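Local coordinates for protein diphthine synthase (Aeropyrum pernix, PDB 1WDE) that probably uses S-adenosyl-L-methionine to trimethylate the amino group of a modified histidine in elongation factor 2, giving diphthine on the way to diphthamide, at residues L11-W15 / A26-V30; G128-L132 / L260-A264; V150-A156 / S189-E193; L227-S231 / P270-D274. All blocks are in the same frame, centred on the assembly; numbering follows the deposited sequence.

Contact 1 (L11-W15 / A26-V30); sequences LLVGW and ALDAV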
loop_
_atom_site.group_PDB
_atom_site.type_symbol
_atom_site.label_atom_id
_atom_site.label_comp_id
_atom_site.label_asym_id
_atom_site.label_seq_id
_atom_site.Cartn_x
_atom_site.Cartn_y
_atom_site.Cartn_z
ATOM N N LEU A 11 22.261 0.736 -2.831
ATOM C CA LEU A 11 21.286 1.243 -3.780
ATOM C C LEU A 11 19.934 0.638 -3.447
ATOM O O LEU A 11 19.763 -0.576 -3.554
ATOM C CB LEU A 11 21.671 0.853 -5.210
ATOM C CG LEU A 11 23.077 1.215 -5.697
ATOM C CD1 LEU A 11 23.212 0.879 -7.195
ATOM C CD2 LEU A 11 23.327 2.695 -5.460
ATOM N N LEU A 12 18.989 1.476 -3.015
ATOM C CA LEU A 12 17.629 1.015 -2.713
ATOM C C LEU A 12 16.856 1.333 -3.976
ATOM O O LEU A 12 16.488 2.481 -4.211
ATOM C CB LEU A 12 17.030 1.766 -1.520
ATOM C CG LEU A 12 17.472 1.321 -0.126
ATOM C CD1 LEU A 12 16.521 1.922 0.894
ATOM C CD2 LEU A 12 17.442 -0.190 -0.025
ATOM N N VAL A 13 16.602 0.303 -4.774
ATOM C CA VAL A 13 15.961 0.473 -6.068
ATOM C C VAL A 13 14.503 0.014 -6.220
ATOM O O VAL A 13 14.176 -1.147 -5.966
ATOM C CB VAL A 13 16.809 -0.268 -7.130
ATOM C CG1 VAL A 13 16.365 0.113 -8.535
ATOM C CG2 VAL A 13 18.296 0.047 -6.916
ATOM N N GLY A 14 13.636 0.928 -6.652
ATOM C CA GLY A 14 12.247 0.570 -6.892
ATOM C C GLY A 14 12.192 0.027 -8.318
ATOM O O GLY A 14 12.663 0.664 -9.258
ATOM N N TRP A 15 11.626 -1.158 -8.486
ATOM C CA TRP A 15 11.546 -1.798 -9.791
ATOM C C TRP A 15 10.202 -1.626 -10.528
ATOM O O TRP A 15 10.064 -2.055 -11.669
ATOM C CB TRP A 15 11.828 -3.293 -9.617
ATOM C CG TRP A 15 12.478 -3.946 -10.801
ATOM C CD1 TRP A 15 11.951 -4.926 -11.587
ATOM C CD2 TRP A 15 13.794 -3.684 -11.312
ATOM N NE1 TRP A 15 12.858 -5.296 -12.557
ATOM C CE2 TRP A 15 13.995 -4.549 -12.412
ATOM C CE3 TRP A 15 14.820 -2.801 -10.947
ATOM C CZ2 TRP A 15 15.182 -4.560 -13.155
ATOM C CZ3 TRP A 15 16.004 -2.806 -11.685
ATOM C CH2 TRP A 15 16.172 -3.685 -12.781
ATOM N N ALA A 26 16.946 2.822 -13.058
ATOM C CA ALA A 26 16.885 1.660 -12.179
ATOM C C ALA A 26 17.577 0.471 -12.880
ATOM O O ALA A 26 18.338 -0.277 -12.264
ATOM C CB ALA A 26 15.425 1.295 -11.864
ATOM N N LEU A 27 17.260 0.286 -14.158
ATOM C CA LEU A 27 17.848 -0.797 -14.947
ATOM C C LEU A 27 19.373 -0.596 -14.894
ATOM O O LEU A 27 20.123 -1.510 -14.542
ATOM C CB LEU A 27 17.340 -0.732 -16.401
ATOM C CG LEU A 27 15.883 -1.124 -16.712
ATOM C CD1 LEU A 27 15.505 -0.685 -18.102
ATOM C CD2 LEU A 27 15.697 -2.616 -16.579
ATOM N N ASP A 28 19.809 0.621 -15.211
ATOM C CA ASP A 28 21.230 0.977 -15.192
ATOM C C ASP A 28 21.877 0.680 -13.826
ATOM O O ASP A 28 22.875 -0.045 -13.737
ATOM C CB ASP A 28 21.383 2.460 -15.521
ATOM C CG ASP A 28 22.829 2.868 -15.730
ATOM O OD1 ASP A 28 23.101 4.090 -15.764
ATOM O OD2 ASP A 28 23.692 1.974 -15.869
ATOM N N ALA A 29 21.301 1.230 -12.761
ATOM C CA ALA A 29 21.820 1.033 -11.409
ATOM C C ALA A 29 22.076 -0.421 -11.045
ATOM O O ALA A 29 23.132 -0.755 -10.510
ATOM C CB ALA A 29 20.858 1.644 -10.381
ATOM N N VAL A 30 21.095 -1.275 -11.310
ATOM C CA VAL A 30 21.193 -2.698 -10.990
ATOM C C VAL A 30 22.231 -3.409 -11.851
ATOM O O VAL A 30 22.862 -4.373 -11.413
ATOM C CB VAL A 30 19.789 -3.376 -11.122
ATOM C CG1 VAL A 30 19.914 -4.877 -11.260
ATOM C CG2 VAL A 30 18.956 -3.055 -9.880
#

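Contact 2 (G128-L132 / L260-A264); sequences GATML and LLAAA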
loop_
_atom_site.group_PDB
_atom_site.type_symbol
_atom_site.label_atom_id
_atom_site.label_comp_id
_atom_site.label_asym_id
_atom_site.label_seq_id
_atom_site.Cartn_x
_atom_site.Cartn_y
_atom_site.Cartn_z
ATOM N N GLY A 128 -3.960 6.891 -8.459
ATOM C CA GLY A 128 -4.097 7.618 -9.713
ATOM C C GLY A 128 -5.226 7.109 -10.598
ATOM O O GLY A 128 -5.948 7.894 -11.230
ATOM N N ALA A 129 -5.403 5.792 -10.641
ATOM C CA ALA A 129 -6.464 5.232 -11.488
ATOM C C ALA A 129 -7.882 5.632 -11.059
ATOM O O ALA A 129 -8.771 5.678 -11.897
ATOM C CB ALA A 129 -6.348 3.694 -11.538
ATOM N N THR A 130 -8.092 5.902 -9.764
ATOM C CA THR A 130 -9.416 6.304 -9.242
ATOM C C THR A 130 -9.794 7.693 -9.715
ATOM O O THR A 130 -10.971 8.067 -9.725
ATOM C CB THR A 130 -9.458 6.354 -7.684
ATOM O OG1 THR A 130 -8.682 7.469 -7.234
ATOM C CG2 THR A 130 -8.895 5.049 -7.041
HETATM N N MSE A 131 -8.765 8.455 -10.061
HETATM C CA MSE A 131 -8.849 9.827 -10.517
HETATM C C MSE A 131 -9.362 10.813 -9.472
HETATM O O MSE A 131 -9.752 11.933 -9.801
HETATM C CB MSE A 131 -9.660 9.894 -11.801
HETATM C CG MSE A 131 -9.039 9.051 -12.881
HETATM SE SE MSE A 131 -9.577 9.582 -14.647
HETATM C CE MSE A 131 -11.433 10.065 -14.362
ATOM N N LEU A 132 -9.339 10.392 -8.210
ATOM C CA LEU A 132 -9.749 11.264 -7.109
ATOM C C LEU A 132 -8.642 12.311 -6.939
ATOM O O LEU A 132 -7.499 12.112 -7.394
ATOM C CB LEU A 132 -9.922 10.460 -5.813
ATOM C CG LEU A 132 -11.173 9.555 -5.832
ATOM C CD1 LEU A 132 -11.218 8.725 -4.579
ATOM C CD2 LEU A 132 -12.450 10.403 -5.955
ATOM N N LEU A 260 -15.417 12.507 -11.828
ATOM C CA LEU A 260 -14.154 11.833 -12.161
ATOM C C LEU A 260 -14.184 10.356 -11.782
ATOM O O LEU A 260 -13.811 9.509 -12.589
ATOM C CB LEU A 260 -12.970 12.500 -11.439
ATOM C CG LEU A 260 -12.660 13.957 -11.809
ATOM C CD1 LEU A 260 -11.564 14.527 -10.887
ATOM C CD2 LEU A 260 -12.230 14.012 -13.265
ATOM N N LEU A 261 -14.610 10.054 -10.551
ATOM C CA LEU A 261 -14.691 8.670 -10.058
ATOM C C LEU A 261 -15.716 7.834 -10.837
ATOM O O LEU A 261 -15.504 6.643 -11.089
ATOM C CB LEU A 261 -15.045 8.639 -8.562
ATOM C CG LEU A 261 -15.151 7.227 -7.968
ATOM C CD1 LEU A 261 -13.804 6.541 -8.090
ATOM C CD2 LEU A 261 -15.579 7.277 -6.497
ATOM N N ALA A 262 -16.832 8.451 -11.209
ATOM C CA ALA A 262 -17.854 7.745 -11.977
ATOM C C ALA A 262 -17.245 7.339 -13.328
ATOM O O ALA A 262 -17.442 6.228 -13.793
ATOM C CB ALA A 262 -19.087 8.658 -12.199
ATOM N N ALA A 263 -16.510 8.241 -13.966
ATOM C CA ALA A 263 -15.883 7.911 -15.252
ATOM C C ALA A 263 -14.826 6.804 -15.106
ATOM O O ALA A 263 -14.761 5.867 -15.921
ATOM C CB ALA A 263 -15.254 9.157 -15.858
ATOM N N ALA A 264 -14.012 6.906 -14.053
ATOM C CA ALA A 264 -12.947 5.935 -13.782
ATOM C C ALA A 264 -13.472 4.523 -13.502
ATOM O O ALA A 264 -12.867 3.539 -13.909
ATOM C CB ALA A 264 -12.085 6.415 -12.585
#

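Contact 3 (V150-A156 / S189-E193); sequences VTPISVA and SLLLE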
loop_
_atom_site.group_PDB
_atom_site.type_symbol
_atom_site.label_atom_id
_atom_site.label_comp_id
_atom_site.label_asym_id
_atom_site.label_seq_id
_atom_site.Cartn_x
_atom_site.Cartn_y
_atom_site.Cartn_z
ATOM N N VAL A 150 -5.153 -10.129 15.364
ATOM C CA VAL A 150 -5.442 -8.796 15.869
ATOM C C VAL A 150 -6.649 -8.124 15.229
ATOM O O VAL A 150 -6.795 -8.109 14.002
ATOM C CB VAL A 150 -4.229 -7.855 15.678
ATOM C CG1 VAL A 150 -4.562 -6.467 16.200
ATOM C CG2 VAL A 150 -3.013 -8.414 16.393
ATOM N N THR A 151 -7.517 -7.578 16.077
ATOM C CA THR A 151 -8.688 -6.841 15.613
ATOM C C THR A 151 -8.140 -5.425 15.481
ATOM O O THR A 151 -7.735 -4.813 16.466
ATOM C CB THR A 151 -9.826 -6.876 16.646
ATOM O OG1 THR A 151 -10.307 -8.224 16.775
ATOM C CG2 THR A 151 -10.971 -5.968 16.212
ATOM N N PRO A 152 -8.101 -4.899 14.255
ATOM C CA PRO A 152 -7.592 -3.558 13.936
ATOM C C PRO A 152 -8.359 -2.341 14.463
ATOM O O PRO A 152 -8.897 -1.583 13.674
ATOM C CB PRO A 152 -7.532 -3.580 12.408
ATOM C CG PRO A 152 -8.689 -4.440 12.045
ATOM C CD PRO A 152 -8.585 -5.583 13.040
ATOM N N ILE A 153 -8.402 -2.146 15.781
ATOM C CA ILE A 153 -9.121 -1.003 16.345
ATOM C C ILE A 153 -8.404 0.331 16.064
ATOM O O ILE A 153 -9.029 1.326 15.692
ATOM C CB ILE A 153 -9.330 -1.186 17.871
ATOM C CG1 ILE A 153 -10.223 -2.404 18.119
ATOM C CG2 ILE A 153 -9.992 0.039 18.464
ATOM C CD1 ILE A 153 -10.503 -2.672 19.590
ATOM N N SER A 154 -7.092 0.361 16.240
ATOM C CA SER A 154 -6.378 1.599 15.974
ATOM C C SER A 154 -6.492 1.913 14.479
ATOM O O SER A 154 -6.496 3.075 14.087
ATOM C CB SER A 154 -4.919 1.471 16.387
ATOM O OG SER A 154 -4.272 0.509 15.585
ATOM N N VAL A 155 -6.606 0.877 13.647
ATOM C CA VAL A 155 -6.730 1.084 12.209
ATOM C C VAL A 155 -8.050 1.768 11.846
ATOM O O VAL A 155 -8.069 2.673 11.001
ATOM C CB VAL A 155 -6.603 -0.240 11.443
ATOM C CG1 VAL A 155 -7.190 -0.097 10.036
ATOM C CG2 VAL A 155 -5.132 -0.619 11.355
ATOM N N ALA A 156 -9.146 1.347 12.486
ATOM C CA ALA A 156 -10.455 1.948 12.223
ATOM C C ALA A 156 -10.370 3.426 12.597
ATOM O O ALA A 156 -10.773 4.289 11.825
ATOM C CB ALA A 156 -11.559 1.243 13.041
ATOM N N SER A 189 -14.070 -7.379 6.152
ATOM C CA SER A 189 -14.869 -7.979 7.225
ATOM C C SER A 189 -14.289 -7.771 8.609
ATOM O O SER A 189 -15.010 -7.400 9.543
ATOM C CB SER A 189 -15.063 -9.484 7.000
ATOM O OG SER A 189 -16.060 -9.705 6.026
ATOM N N LEU A 190 -12.997 -8.027 8.751
ATOM C CA LEU A 190 -12.347 -7.856 10.036
ATOM C C LEU A 190 -12.248 -6.363 10.367
ATOM O O LEU A 190 -12.234 -5.986 11.532
ATOM C CB LEU A 190 -10.952 -8.497 10.027
ATOM C CG LEU A 190 -10.087 -8.249 11.274
ATOM C CD1 LEU A 190 -10.816 -8.723 12.546
ATOM C CD2 LEU A 190 -8.753 -8.970 11.101
ATOM N N LEU A 191 -12.174 -5.522 9.340
ATOM C CA LEU A 191 -12.116 -4.066 9.558
ATOM C C LEU A 191 -13.458 -3.657 10.185
ATOM O O LEU A 191 -13.505 -2.914 11.164
ATOM C CB LEU A 191 -11.950 -3.332 8.221
ATOM C CG LEU A 191 -11.379 -1.900 8.124
ATOM C CD1 LEU A 191 -12.096 -1.140 7.002
ATOM C CD2 LEU A 191 -11.511 -1.163 9.420
ATOM N N LEU A 192 -14.553 -4.153 9.616
ATOM C CA LEU A 192 -15.878 -3.811 10.133
ATOM C C LEU A 192 -16.078 -4.374 11.538
ATOM O O LEU A 192 -16.735 -3.750 12.370
ATOM C CB LEU A 192 -16.966 -4.290 9.164
ATOM C CG LEU A 192 -16.874 -3.629 7.779
ATOM C CD1 LEU A 192 -17.981 -4.135 6.866
ATOM C CD2 LEU A 192 -16.983 -2.098 7.946
ATOM N N GLU A 193 -15.502 -5.542 11.818
ATOM C CA GLU A 193 -15.630 -6.080 13.167
ATOM C C GLU A 193 -14.883 -5.132 14.109
ATOM O O GLU A 193 -15.346 -4.875 15.217
ATOM C CB GLU A 193 -15.051 -7.498 13.267
ATOM C CG GLU A 193 -14.911 -8.007 14.708
ATOM C CD GLU A 193 -16.215 -7.940 15.495
ATOM O OE1 GLU A 193 -16.172 -8.110 16.734
ATOM O OE2 GLU A 193 -17.282 -7.723 14.876
#

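Contact 4 (L227-S231 / P270-D274); sequences LYWSS and PLEYD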
loop_
_atom_site.group_PDB
_atom_site.type_symbol
_atom_site.label_atom_id
_atom_site.label_comp_id
_atom_site.label_asym_id
_atom_site.label_seq_id
_atom_site.Cartn_x
_atom_site.Cartn_y
_atom_site.Cartn_z
ATOM N N LEU A 227 -13.162 -0.473 -9.456
ATOM C CA LEU A 227 -14.512 -0.911 -9.150
ATOM C C LEU A 227 -15.133 -0.145 -7.993
ATOM O O LEU A 227 -14.617 -0.139 -6.873
ATOM C CB LEU A 227 -14.511 -2.403 -8.812
ATOM C CG LEU A 227 -14.035 -3.412 -9.866
ATOM C CD1 LEU A 227 -14.646 -3.050 -11.216
ATOM C CD2 LEU A 227 -12.520 -3.417 -9.952
ATOM N N TYR A 228 -16.259 0.489 -8.272
ATOM C CA TYR A 228 -16.963 1.251 -7.259
ATOM C C TYR A 228 -17.858 0.329 -6.443
ATOM O O TYR A 228 -18.617 -0.467 -7.008
ATOM C CB TYR A 228 -17.825 2.326 -7.916
ATOM C CG TYR A 228 -18.613 3.136 -6.920
ATOM C CD1 TYR A 228 -18.017 4.174 -6.224
ATOM C CD2 TYR A 228 -19.961 2.867 -6.673
ATOM C CE1 TYR A 228 -18.731 4.936 -5.309
ATOM C CE2 TYR A 228 -20.692 3.625 -5.750
ATOM C CZ TYR A 228 -20.064 4.663 -5.075
ATOM O OH TYR A 228 -20.759 5.454 -4.186
ATOM N N TRP A 229 -17.746 0.419 -5.119
ATOM C CA TRP A 229 -18.582 -0.371 -4.218
ATOM C C TRP A 229 -19.428 0.597 -3.396
ATOM O O TRP A 229 -18.897 1.383 -2.598
ATOM C CB TRP A 229 -17.717 -1.265 -3.318
ATOM C CG TRP A 229 -17.173 -2.433 -4.078
ATOM C CD1 TRP A 229 -16.065 -2.450 -4.889
ATOM C CD2 TRP A 229 -17.797 -3.719 -4.230
ATOM N NE1 TRP A 229 -15.970 -3.662 -5.539
ATOM C CE2 TRP A 229 -17.015 -4.459 -5.151
ATOM C CE3 TRP A 229 -18.942 -4.315 -3.680
ATOM C CZ2 TRP A 229 -17.342 -5.767 -5.532
ATOM C CZ3 TRP A 229 -19.265 -5.620 -4.063
ATOM C CH2 TRP A 229 -18.465 -6.327 -4.979
ATOM N N SER A 230 -20.748 0.526 -3.584
ATOM C CA SER A 230 -21.674 1.429 -2.901
ATOM C C SER A 230 -21.532 1.465 -1.387
ATOM O O SER A 230 -21.897 2.452 -0.767
ATOM C CB SER A 230 -23.133 1.102 -3.309
ATOM O OG SER A 230 -23.517 -0.195 -2.881
ATOM N N SER A 231 -20.997 0.402 -0.784
ATOM C CA SER A 231 -20.799 0.357 0.669
ATOM C C SER A 231 -19.728 -0.688 0.999
ATOM O O SER A 231 -19.574 -1.672 0.275
ATOM C CB SER A 231 -22.107 -0.030 1.385
ATOM O OG SER A 231 -22.405 -1.407 1.177
ATOM N N PRO A 270 -25.989 9.752 -10.595
ATOM C CA PRO A 270 -25.344 9.808 -9.285
ATOM C C PRO A 270 -24.748 8.478 -8.837
ATOM O O PRO A 270 -25.333 7.414 -9.066
ATOM C CB PRO A 270 -26.483 10.239 -8.354
ATOM C CG PRO A 270 -27.442 10.960 -9.268
ATOM C CD PRO A 270 -27.419 10.083 -10.487
ATOM N N LEU A 271 -23.573 8.535 -8.213
ATOM C CA LEU A 271 -22.983 7.327 -7.680
ATOM C C LEU A 271 -23.910 7.088 -6.503
ATOM O O LEU A 271 -24.355 8.039 -5.871
ATOM C CB LEU A 271 -21.548 7.577 -7.190
ATOM C CG LEU A 271 -20.493 7.795 -8.277
ATOM C CD1 LEU A 271 -19.108 8.051 -7.652
ATOM C CD2 LEU A 271 -20.465 6.564 -9.170
ATOM N N GLU A 272 -24.218 5.836 -6.210
ATOM C CA GLU A 272 -25.113 5.545 -5.111
ATOM C C GLU A 272 -24.344 5.126 -3.878
ATOM O O GLU A 272 -23.376 4.368 -3.966
ATOM C CB GLU A 272 -26.102 4.448 -5.519
ATOM C CG GLU A 272 -26.984 4.853 -6.691
ATOM C CD GLU A 272 -27.806 3.705 -7.240
ATOM O OE1 GLU A 272 -27.228 2.625 -7.491
ATOM O OE2 GLU A 272 -29.025 3.887 -7.435
ATOM N N TYR A 273 -24.774 5.649 -2.733
ATOM C CA TYR A 273 -24.178 5.336 -1.439
ATOM C C TYR A 273 -25.015 5.997 -0.349
ATOM O O TYR A 273 -25.819 6.881 -0.636
ATOM C CB TYR A 273 -22.724 5.808 -1.388
ATOM C CG TYR A 273 -22.532 7.299 -1.449
ATOM C CD1 TYR A 273 -22.747 8.095 -0.328
ATOM C CD2 TYR A 273 -22.091 7.912 -2.617
ATOM C CE1 TYR A 273 -22.522 9.462 -0.366
ATOM C CE2 TYR A 273 -21.865 9.277 -2.668
ATOM C CZ TYR A 273 -22.079 10.047 -1.541
ATOM O OH TYR A 273 -21.841 11.398 -1.586
ATOM N N ASP A 274 -24.832 5.555 0.892
ATOM C CA ASP A 274 -25.591 6.064 2.028
ATOM C C ASP A 274 -25.476 7.583 2.175
ATOM O O ASP A 274 -24.420 8.117 2.507
ATOM C CB ASP A 274 -25.142 5.338 3.309
ATOM C CG ASP A 274 -25.996 5.694 4.505
ATOM O OD1 ASP A 274 -26.338 4.780 5.277
ATOM O OD2 ASP A 274 -26.322 6.890 4.676
HETATM O O HOH W 1 -22.981 3.733 1.296
#

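Contact 1 (L11-W15 / A26-V30)
Trp-15 lays the six-membered end of its indole against three residues of helix 26-30, and a walk along its side chain shows how. The first torsion lies off a staggered position (chi1 -149°), and from CB the ring system runs out toward the helix. On the five-membered ring, NE1 is bonded to Ser-52 OG on helix 47-57, which helps to set the rotation of the indole. Beyond it, CZ2 reaches Leu-27 CD2 at 4.0 Å, and CH2 rests by the same methyl. At CZ3 two neighbours are equally near: Ala-26 O, 3.5 Å away at the ring edge and near its plane, and Val-30 CG2, also 3.5 Å from CZ3 but in an oblique position. The indole crosses both the Leu-27 and Val-30 side chains at about a right angle. Ala-26 O is at the same time the acceptor of the helical bond from Val-30 N.

Further back along the strand, Val-13 CG1 sits 3.7 Å from Ala-26 CB. Leu-11 CD1 comes within 4.0 Å of Ala-29 CB, and no hydrogen bond spans the two segments. Small alanines thus face the strand, and the segment axes approach to 9.0 Å at an angle of 143° between their directions.

Strand 9-14, helix 24-32 and strand 35-39 form a beta-alpha-beta crossover in the parallel sheet, with strand 85-90 lying between the two strands. The strand's end at Gly-14 lies near Asp-93, which probably binds S-adenosyl-L-methionine; this crossover belongs to the tetrapyrrole-methylase-type fold.

Contact 2 (G128-L132 / L260-A264)
Met-131, modelled as selenomethionine, and Leu-260 lie against each other where helix 122-130 ends. Positive phi (65°) at Met-131 takes the chain out of the helix with its CB directed at helix 255-264. The side chain then bends at its third torsion (chi3 -37°) and brings CE over Leu-260. The separation of 3.0 Å between CE and Leu-260 O is too short for confidence in where this exposed methyl lies. In return Leu-260 CD1 stands 3.3 Å from Met-131 O. Deeper in the protein, the Leu-132 and Leu-261 side chains cross obliquely, Leu-132 CD2 lying 4.1 Å from Leu-261 CB. Leu-261 also turns CD1 to Thr-130 O, at 3.6 Å, while Ala-264 CB sits 3.5 Å from both Ala-129 O and Thr-130 O.

Thr-130 OG1 accepts from Leu-132 N (3.2 Å, nearly straight at 168°), an ST turn, and is bonded to Arg-127 O as well; these local bonds steady the chain as it leaves the helix. Across the contact no hydrogen bond forms. Alkyl groups cover the carbonyls at the helix end, which implies cohesion by dispersion, with at most faint C-H...O attraction.

Contact 3 (V150-A156 / S189-E193)
Thr-151 O accepts a 2.8 Å bond from Ile-153 N, which closes an inverse gamma turn centred on Pro-152, whose ring lies against Leu-190. The same proline is the N-cap of helix 153-165, its O receiving Ala-156 N at 3.2 Å. Its backbone is therefore committed to the turn on one side and to the helix on the other, while the ring faces helix 184-202.

Leu-190 meets that ring with its branch point. A chi1 of 173° swings the Leu-190 fork away from its own backbone N and across to Pro-152, CG lying 3.5 Å from Pro-152 CD. The methyls flank this nearest approach, Leu-190 CD1 and CD2 each 3.9 Å from Pro-152 CD. CD2 goes on to Val-150 O, at 3.6 Å. Replaced by alanine, Leu-190 would lose its fork and methyls, which is likely to open a gap beside the Pro-152 ring and leave the turn less firmly braced against the helix.

Helix 153-165 links strand 137-143 to its parallel neighbour 168-173, a beta-alpha-beta crossover in the mixed sheet, and the contact sets its first turn against helix 184-202. Deeper in, Leu-191 points CD2 at Ala-156 CB, 4.3 Å away. Leu-143 of strand 137-143 touches Leu-191 and Val-155 alike. On the Leu-190 side, Ala-194, one turn further along the helix, touches both Thr-151 and Pro-152.

Contact 4 (L227-S231 / P270-D274)
Tyr-228 extends from its strand with CG anti to the backbone N (chi1 179°), a torsion that carries the ring out to Leu-271 and Glu-272. Tyr-273 takes a different rotamer: its CG lies between the backbone N and the carbonyl carbon (chi1 66°), so that CB and the near ring edge stay by Tyr-228 while the phenol end leads off.

Tyr-228 is engaged at its hydroxyl and over one ring face. Its OH donates to Glu-272 O at 2.8 Å, approaching from above the carbonyl plane, about 60° out of it. That oxygen lies in the plane of the Tyr-228 ring, at its edge. Over one face stands Leu-271 CD2, 4.3 Å from the ring centroid and almost exactly on the normal, a CH-pi contact. Tyr-273 presents CD2 to Tyr-228 OH at 3.2 Å, the two side chains crossing at about a right angle. A phenylalanine in place of Tyr-228 would lack the hydroxyl and would probably leave Glu-272 O without this donor.

Ser-230 extends the contact beyond strand 225-229, an outermost strand of the mixed sheet. Its CB is 3.3 Å from Glu-272 O, and its O takes a 2.7 Å bond from a water that accepts from Asp-274 N at 2.6 Å. Asp-274 also pairs with Arg-210, and its OD2 bonds Ser-276 N just before helix 277-287.

The hydroxyl proton and one water thus anchor the backbone of an irregular loop to a sheet edge, polar bonds fixing the main chain and Leu-271 supplying the apolar cover.

Overall arrangement
Following the chain from the N terminus, contact 1 closes first, a short loop of ten residues that packs helix 24-32 on strand 9-14 of the parallel sheet. The remaining three lie around the mixed sheet. Contact 2 opens at the end of helix 122-130 and closes only at helix 255-264, and contact 3 is nested wholly inside that span, joining helices 153-165 and 184-202. Contact 4 starts inside the same span, at strand 225-229, but ends beyond it, so it crosses contact 2. These two touch: Leu-261 CD2 lies 3.8 Å from Leu-271 CD1. Contact 1 stands apart, its centre about 40 Å from that of contact 4.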